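Local coordinates for protein enolase from the environmental genome shotgun sequencing of the Sargasso Sea (PDB 2QGY) that is of unknown function but, as a magnesium-binding member of the enolase superfamily, probably abstracts the alpha-proton of a carboxylate substrate, at residues 50-55 against 275-280; 45-50 against 117-122. One frame throughout, in Å; residues are numbered along the deposited sequence.

Contact 1: 50-55 against 275-280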
ATOM      1  N   TRP A  50       8.735  15.474  16.721  1.00 17.58           N
ATOM      2  CA  TRP A  50       8.817  15.666  15.280  1.00 16.86           C
ATOM      3  C   TRP A  50       8.865  14.330  14.541  1.00 16.41           C
ATOM      4  O   TRP A  50       9.568  13.403  14.972  1.00 15.98           O
ATOM      5  CB  TRP A  50      10.070  16.448  14.936  1.00 17.87           C
ATOM      6  CG  TRP A  50      10.014  17.866  15.367  1.00 20.67           C
ATOM      7  CD1 TRP A  50      10.408  18.382  16.571  1.00 23.44           C
ATOM      8  CD2 TRP A  50       9.558  18.964  14.580  1.00 20.05           C
ATOM      9  NE1 TRP A  50      10.205  19.750  16.588  1.00 23.83           N
ATOM     10  CE2 TRP A  50       9.686  20.131  15.374  1.00 23.07           C
ATOM     11  CE3 TRP A  50       9.039  19.076  13.273  1.00 21.33           C
ATOM     12  CZ2 TRP A  50       9.325  21.411  14.897  1.00 22.10           C
ATOM     13  CZ3 TRP A  50       8.670  20.341  12.794  1.00 21.90           C
ATOM     14  CH2 TRP A  50       8.806  21.497  13.618  1.00 20.19           C
ATOM     15  N   GLY A  51       8.124  14.273  13.432  1.00 16.12           N
ATOM     16  CA  GLY A  51       8.044  13.089  12.562  1.00 15.57           C
ATOM     17  C   GLY A  51       8.139  13.548  11.119  1.00 16.30           C
ATOM     18  O   GLY A  51       8.009  14.739  10.799  1.00 16.53           O
ATOM     19  N   GLU A  52       8.364  12.587  10.236  1.00 15.79           N
ATOM     20  CA  GLU A  52       8.423  12.852   8.812  1.00 15.38           C
ATOM     21  C   GLU A  52       7.907  11.600   8.118  1.00 15.02           C
ATOM     22  O   GLU A  52       8.231  10.502   8.548  1.00 14.87           O
ATOM     23  CB  GLU A  52       9.858  13.146   8.371  1.00 15.60           C
ATOM     24  CG  GLU A  52       9.939  13.500   6.865  1.00 14.18           C
ATOM     25  CD  GLU A  52      11.210  14.205   6.403  1.00 15.10           C
ATOM     26  OE1 GLU A  52      12.125  14.543   7.218  1.00 14.93           O
ATOM     27  OE2 GLU A  52      11.301  14.426   5.169  1.00 17.09           O
ATOM     28  N   ALA A  53       7.036  11.774   7.122  1.00 14.22           N
ATOM     29  CA  ALA A  53       6.473  10.670   6.333  1.00 13.33           C
ATOM     30  C   ALA A  53       7.193  10.608   5.005  1.00 14.39           C
ATOM     31  O   ALA A  53       7.541  11.658   4.437  1.00 15.58           O
ATOM     32  CB  ALA A  53       4.978  10.905   6.041  1.00 13.15           C
ATOM     33  N   PHE A  54       7.392   9.388   4.507  1.00 13.23           N
ATOM     34  CA  PHE A  54       7.948   9.247   3.176  1.00 14.70           C
ATOM     35  C   PHE A  54       6.905   9.730   2.160  1.00 14.97           C
ATOM     36  O   PHE A  54       5.834   9.160   2.046  1.00 14.64           O
ATOM     37  CB  PHE A  54       8.400   7.815   2.906  1.00 14.40           C
ATOM     38  CG  PHE A  54       8.806   7.616   1.497  1.00 14.82           C
ATOM     39  CD1 PHE A  54      10.019   8.103   1.060  1.00 16.49           C
ATOM     40  CD2 PHE A  54       7.943   7.028   0.603  1.00 17.88           C
ATOM     41  CE1 PHE A  54      10.416   7.953  -0.257  1.00 16.66           C
ATOM     42  CE2 PHE A  54       8.319   6.874  -0.762  1.00 17.46           C
ATOM     43  CZ  PHE A  54       9.549   7.352  -1.174  1.00 17.99           C
ATOM     44  N   SER A  55       7.212  10.791   1.432  1.00 16.06           N
ATOM     45  CA  SER A  55       6.192  11.407   0.562  1.00 17.37           C
ATOM     46  C   SER A  55       6.219  10.837  -0.841  1.00 17.64           C
ATOM     47  O   SER A  55       7.268  10.426  -1.330  1.00 18.29           O
ATOM     48  CB  SER A  55       6.350  12.934   0.507  1.00 18.98           C
ATOM     49  OG  SER A  55       7.534  13.243  -0.167  1.00 24.27           O
ATOM     50  N   ASP A 275      12.426   2.330   3.541  1.00 13.72           N
ATOM     51  CA  ASP A 275      12.663   3.758   3.830  1.00 13.71           C
ATOM     52  C   ASP A 275      12.387   3.992   5.316  1.00 13.38           C
ATOM     53  O   ASP A 275      11.470   3.415   5.908  1.00 13.37           O
ATOM     54  CB  ASP A 275      11.767   4.654   2.972  1.00 13.46           C
ATOM     55  CG  ASP A 275      12.127   6.143   3.098  1.00 14.96           C
ATOM     56  OD1 ASP A 275      12.899   6.656   2.257  1.00 18.30           O
ATOM     57  OD2 ASP A 275      11.659   6.792   4.056  1.00 18.35           O
ATOM     58  N   ILE A 276      13.252   4.786   5.928  1.00 13.08           N
ATOM     59  CA  ILE A 276      13.135   5.090   7.351  1.00 12.42           C
ATOM     60  C   ILE A 276      11.752   5.650   7.745  1.00 12.99           C
ATOM     61  O   ILE A 276      11.258   5.454   8.896  1.00 14.42           O
ATOM     62  CB  ILE A 276      14.279   6.072   7.770  1.00 12.51           C
ATOM     63  CG1 ILE A 276      14.294   6.281   9.298  1.00 15.47           C
ATOM     64  CG2 ILE A 276      14.158   7.442   6.990  1.00 12.57           C
ATOM     65  CD1 ILE A 276      14.645   5.024  10.151  1.00 13.58           C
ATOM     66  N   SER A 277      11.144   6.367   6.812  1.00 12.55           N
ATOM     67  CA  SER A 277       9.893   7.064   7.041  1.00 14.36           C
ATOM     68  C   SER A 277       8.767   6.405   6.239  1.00 14.93           C
ATOM     69  O   SER A 277       7.682   6.965   6.078  1.00 15.55           O
ATOM     70  CB  SER A 277      10.045   8.510   6.624  1.00 14.31           C
ATOM     71  OG  SER A 277      10.717   9.226   7.655  1.00 14.89           O
ATOM     72  N   GLY A 278       9.025   5.195   5.739  1.00 14.81           N
ATOM     73  CA  GLY A 278       8.014   4.511   4.945  1.00 14.72           C
ATOM     74  C   GLY A 278       7.682   3.108   5.401  1.00 14.96           C
ATOM     75  O   GLY A 278       6.686   2.535   4.942  1.00 15.89           O
ATOM     76  N   MET A 279       8.474   2.528   6.300  1.00 15.13           N
ATOM     77  CA  MET A 279       8.289   1.109   6.641  1.00 16.62           C
ATOM     78  C   MET A 279       7.007   0.891   7.460  1.00 16.80           C
ATOM     79  O   MET A 279       6.387  -0.171   7.382  1.00 17.55           O
ATOM     80  CB  MET A 279       9.550   0.547   7.362  1.00 15.57           C
ATOM     81  CG  MET A 279       9.382  -0.856   8.014  1.00 19.03           C
ATOM     82  SD  MET A 279       9.554  -2.197   6.814  1.00 15.01           S
ATOM     83  CE  MET A 279       9.313  -3.643   7.910  1.00 19.78           C
ATOM     84  N   GLY A 280       6.615   1.920   8.212  1.00 16.50           N
ATOM     85  CA  GLY A 280       5.450   1.855   9.116  1.00 16.40           C
ATOM     86  C   GLY A 280       5.781   2.480  10.458  1.00 17.38           C
ATOM     87  O   GLY A 280       4.899   3.050  11.139  1.00 17.72           O
TER
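Phe54 and Asp275 each turn CG away from their own backbone N (chi1 173° and -172°), and these two trans torsions carry ring and carboxylate toward one another. The side chains cross at about a right angle, with their planes 49° apart, and Phe54 CD1 lies 3.4 Å from Asp275 OD1. Next to this pair the backbones are joined directly. Phe54 N donates to Ser277 O over 2.9 Å. The hydroxyl of Ser277, rotated beside its own backbone N, returns the link by donating a hydrogen bond to the carbonyl of Glu52 from above its plane, with Ser277 OG 2.9 Å from Glu52 O; the same hydroxyl is also hydrogen-bonded to that of Ser310. Gly278 follows closely, its CA 3.9 Å from Phe54 CB. The loop holds its own shape through an Asx turn, in which Ser277 N binds Asp275 OD2 at 2.8 Å. Both carboxylate oxygens have further partners, His302 at OD1 and Asn305 at OD2, while Glu52 extends its carboxylate to Ser306 and the backbone N of Ser310. The contact thus joins the end of strand 48-53 in the N-terminal capping domain to the loop after barrel strand 271-272, at the C-terminal end of the barrel strands, where the metal lies in this superfamily; the Asp275 side chain is about 9 Å from the bound magnesium ion. The bonds to Ser277, His302 and Asn305 fix the rotation of the Asp275 carboxylate, and with Ser277 both giving and accepting across this buried interface, the cap is tied to the barrel by polar chemistry as well as by the packing of Phe54.

Contact 2: 45-50 against 117-122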
ATOM      1  N   ASP A  45       0.979  17.522  28.069  1.00 28.78           N
ATOM      2  CA  ASP A  45       1.993  18.038  28.990  1.00 29.27           C
ATOM      3  C   ASP A  45       3.007  18.990  28.346  1.00 28.30           C
ATOM      4  O   ASP A  45       3.925  19.480  29.004  1.00 27.95           O
ATOM      5  CB  ASP A  45       2.685  16.879  29.710  1.00 30.62           C
ATOM      6  CG  ASP A  45       1.719  16.071  30.578  1.00 33.32           C
ATOM      7  OD1 ASP A  45       0.721  16.639  31.065  1.00 36.76           O
ATOM      8  OD2 ASP A  45       1.961  14.857  30.772  1.00 39.26           O
ATOM      9  N   GLY A  46       2.834  19.257  27.054  1.00 27.17           N
ATOM     10  CA  GLY A  46       3.618  20.282  26.370  1.00 25.59           C
ATOM     11  C   GLY A  46       4.896  19.793  25.718  1.00 25.37           C
ATOM     12  O   GLY A  46       5.749  20.594  25.332  1.00 25.31           O
ATOM     13  N   ILE A  47       5.047  18.475  25.617  1.00 23.80           N
ATOM     14  CA  ILE A  47       6.223  17.894  24.980  1.00 23.75           C
ATOM     15  C   ILE A  47       5.964  17.839  23.471  1.00 22.98           C
ATOM     16  O   ILE A  47       4.886  17.428  23.027  1.00 23.13           O
ATOM     17  CB  ILE A  47       6.549  16.468  25.543  1.00 23.56           C
ATOM     18  CG1 ILE A  47       6.540  16.475  27.093  1.00 24.93           C
ATOM     19  CG2 ILE A  47       7.875  15.949  24.974  1.00 23.60           C
ATOM     20  CD1 ILE A  47       7.650  17.348  27.711  1.00 26.71           C
ATOM     21  N   GLU A  48       6.962  18.262  22.705  1.00 22.80           N
ATOM     22  CA  GLU A  48       6.879  18.336  21.253  1.00 23.24           C
ATOM     23  C   GLU A  48       7.642  17.180  20.636  1.00 21.14           C
ATOM     24  O   GLU A  48       8.770  16.873  21.051  1.00 21.05           O
ATOM     25  CB  GLU A  48       7.502  19.639  20.748  1.00 24.05           C
ATOM     26  CG  GLU A  48       6.773  20.892  21.160  1.00 26.56           C
ATOM     27  CD  GLU A  48       7.319  22.141  20.462  1.00 27.86           C
ATOM     28  OE1 GLU A  48       8.523  22.172  20.120  1.00 35.02           O
ATOM     29  OE2 GLU A  48       6.544  23.103  20.266  1.00 34.73           O
ATOM     30  N   GLY A  49       7.025  16.534  19.655  1.00 19.26           N
ATOM     31  CA  GLY A  49       7.733  15.486  18.908  1.00 18.25           C
ATOM     32  C   GLY A  49       7.631  15.722  17.416  1.00 17.05           C
ATOM     33  O   GLY A  49       6.557  16.031  16.907  1.00 16.57           O
ATOM     34  N   TRP A  50       8.735  15.474  16.721  1.00 17.58           N
ATOM     35  CA  TRP A  50       8.817  15.666  15.280  1.00 16.86           C
ATOM     36  C   TRP A  50       8.865  14.330  14.541  1.00 16.41           C
ATOM     37  O   TRP A  50       9.568  13.403  14.972  1.00 15.98           O
ATOM     38  CB  TRP A  50      10.070  16.448  14.936  1.00 17.87           C
ATOM     39  CG  TRP A  50      10.014  17.866  15.367  1.00 20.67           C
ATOM     40  CD1 TRP A  50      10.408  18.382  16.571  1.00 23.44           C
ATOM     41  CD2 TRP A  50       9.558  18.964  14.580  1.00 20.05           C
ATOM     42  NE1 TRP A  50      10.205  19.750  16.588  1.00 23.83           N
ATOM     43  CE2 TRP A  50       9.686  20.131  15.374  1.00 23.07           C
ATOM     44  CE3 TRP A  50       9.039  19.076  13.273  1.00 21.33           C
ATOM     45  CZ2 TRP A  50       9.325  21.411  14.897  1.00 22.10           C
ATOM     46  CZ3 TRP A  50       8.670  20.341  12.794  1.00 21.90           C
ATOM     47  CH2 TRP A  50       8.806  21.497  13.618  1.00 20.19           C
ATOM     48  N   GLY A 117      11.929  10.081  23.929  1.00 21.81           N
ATOM     49  CA  GLY A 117      13.313  10.496  24.185  1.00 23.51           C
ATOM     50  C   GLY A 117      13.385  11.732  25.076  1.00 24.16           C
ATOM     51  O   GLY A 117      14.234  11.815  25.990  1.00 24.43           O
ATOM     52  N   LYS A 118      12.516  12.699  24.797  1.00 24.71           N
ATOM     53  CA  LYS A 118      12.460  13.929  25.585  1.00 25.54           C
ATOM     54  C   LYS A 118      11.978  13.693  27.006  1.00 26.57           C
ATOM     55  O   LYS A 118      12.452  14.352  27.929  1.00 26.70           O
ATOM     56  CB  LYS A 118      11.605  15.004  24.895  1.00 25.81           C
ATOM     57  CG  LYS A 118      12.343  15.633  23.706  1.00 26.69           C
ATOM     58  CD  LYS A 118      11.451  16.520  22.839  1.00 26.49           C
ATOM     59  CE  LYS A 118      12.204  16.903  21.563  1.00 30.73           C
ATOM     60  NZ  LYS A 118      11.364  17.484  20.452  1.00 33.26           N
ATOM     61  N   LEU A 119      11.022  12.787  27.176  1.00 26.07           N
ATOM     62  CA  LEU A 119      10.544  12.429  28.517  1.00 26.68           C
ATOM     63  C   LEU A 119      11.613  11.741  29.391  1.00 27.94           C
ATOM     64  O   LEU A 119      11.636  11.905  30.623  1.00 27.90           O
ATOM     65  CB  LEU A 119       9.281  11.586  28.408  1.00 26.20           C
ATOM     66  CG  LEU A 119       8.047  12.328  27.892  1.00 25.07           C
ATOM     67  CD1 LEU A 119       6.936  11.365  27.595  1.00 26.15           C
ATOM     68  CD2 LEU A 119       7.570  13.376  28.924  1.00 25.78           C
ATOM     69  N   LYS A 120      12.488  10.974  28.753  1.00 28.32           N
ATOM     70  CA  LYS A 120      13.614  10.320  29.430  1.00 29.89           C
ATOM     71  C   LYS A 120      14.883  11.177  29.438  1.00 29.34           C
ATOM     72  O   LYS A 120      15.889  10.806  30.042  1.00 30.73           O
ATOM     73  CB  LYS A 120      13.913   8.993  28.732  1.00 30.42           C
ATOM     74  CG  LYS A 120      12.836   7.954  28.906  1.00 34.03           C
ATOM     75  CD  LYS A 120      13.160   6.960  30.031  1.00 39.74           C
ATOM     76  CE  LYS A 120      14.428   6.158  29.719  1.00 40.93           C
ATOM     77  NZ  LYS A 120      14.487   4.837  30.425  1.00 42.76           N
ATOM     78  N   ASN A 121      14.843  12.318  28.767  1.00 28.66           N
ATOM     79  CA  ASN A 121      16.033  13.154  28.537  1.00 28.56           C
ATOM     80  C   ASN A 121      17.208  12.379  27.949  1.00 27.86           C
ATOM     81  O   ASN A 121      18.363  12.498  28.393  1.00 27.70           O
ATOM     82  CB  ASN A 121      16.456  13.940  29.795  1.00 28.88           C
ATOM     83  CG  ASN A 121      17.414  15.079  29.473  1.00 30.75           C
ATOM     84  OD1 ASN A 121      17.245  15.786  28.465  1.00 34.56           O
ATOM     85  ND2 ASN A 121      18.429  15.268  30.326  1.00 30.92           N
ATOM     86  N   LEU A 122      16.914  11.577  26.936  1.00 26.33           N
ATOM     87  CA  LEU A 122      17.931  10.774  26.297  1.00 24.89           C
ATOM     88  C   LEU A 122      17.826  10.856  24.775  1.00 23.92           C
ATOM     89  O   LEU A 122      16.724  10.896  24.241  1.00 23.23           O
ATOM     90  CB  LEU A 122      17.797   9.309  26.734  1.00 25.34           C
ATOM     91  CG  LEU A 122      18.285   8.878  28.129  1.00 26.93           C
ATOM     92  CD1 LEU A 122      17.970   7.405  28.330  1.00 29.08           C
ATOM     93  CD2 LEU A 122      19.772   9.120  28.286  1.00 29.33           C
TER
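Ile47 meets the last turn of helix 99-120 just ahead of strand 48-53, the edge strand of the antiparallel sheet in the alpha+beta capping domain of the enolase superfamily. The helix finishes here in a Schellman motif, with Asn121 at positive phi and Leu122 N bonded to Gly117 O. The two branches of Ile47 divide the work. CG2 packs on the root of the lysine, 3.8 Å from Lys118 CB, whereas CG1 turns to the neighbouring leucine and lies 3.7 Å from Leu119 CD2. Ile47 and Lys118 run past one another in opposite directions, so that the lysine leads on toward the strand. At Glu48 the main chain receives it: Lys118 NZ donates to Glu48 O over 2.7 Å, from 43° out of the carbonyl plane. The lysine can span this gap because its chain is extended beyond CG, all of chi2 to chi4 being near 180°, which also lays Lys118 CD 3.2 Å from Glu48 O. The carboxylate of Glu48 pairs instead with Lys40 on the adjacent strand. Asp114, one turn back along the helix, forms a salt bridge with the Lys118 ammonium and also accepts from the backbone N of Trp50, adding a second link between helix and strand. Trp50 completes the contact at the edge of its indole, where CD1 lies 4.1 Å from Lys118 NZ, near the ring plane.

Overall arrangement
From the N terminus the chain lays down strands 13-21 and 37-43 before residues 45-50, where a turn leads into strand 48-53. Contact 2 closes a loop of 66 residues, largely helical, when helix 99-120 returns to this strand's beginning; it lies wholly within the capping domain. Contact 1 starts at the strand's other end and closes a much longer loop of 219 residues, running through helix 99-120 and much of the barrel before residues 275-280 meet the cap. The segments alternate in sequence, so the two loops cross rather than nest. Strand 48-53 connects their centres, 19 Å apart: one end is packed against a helix of its own domain, the other against the barrel.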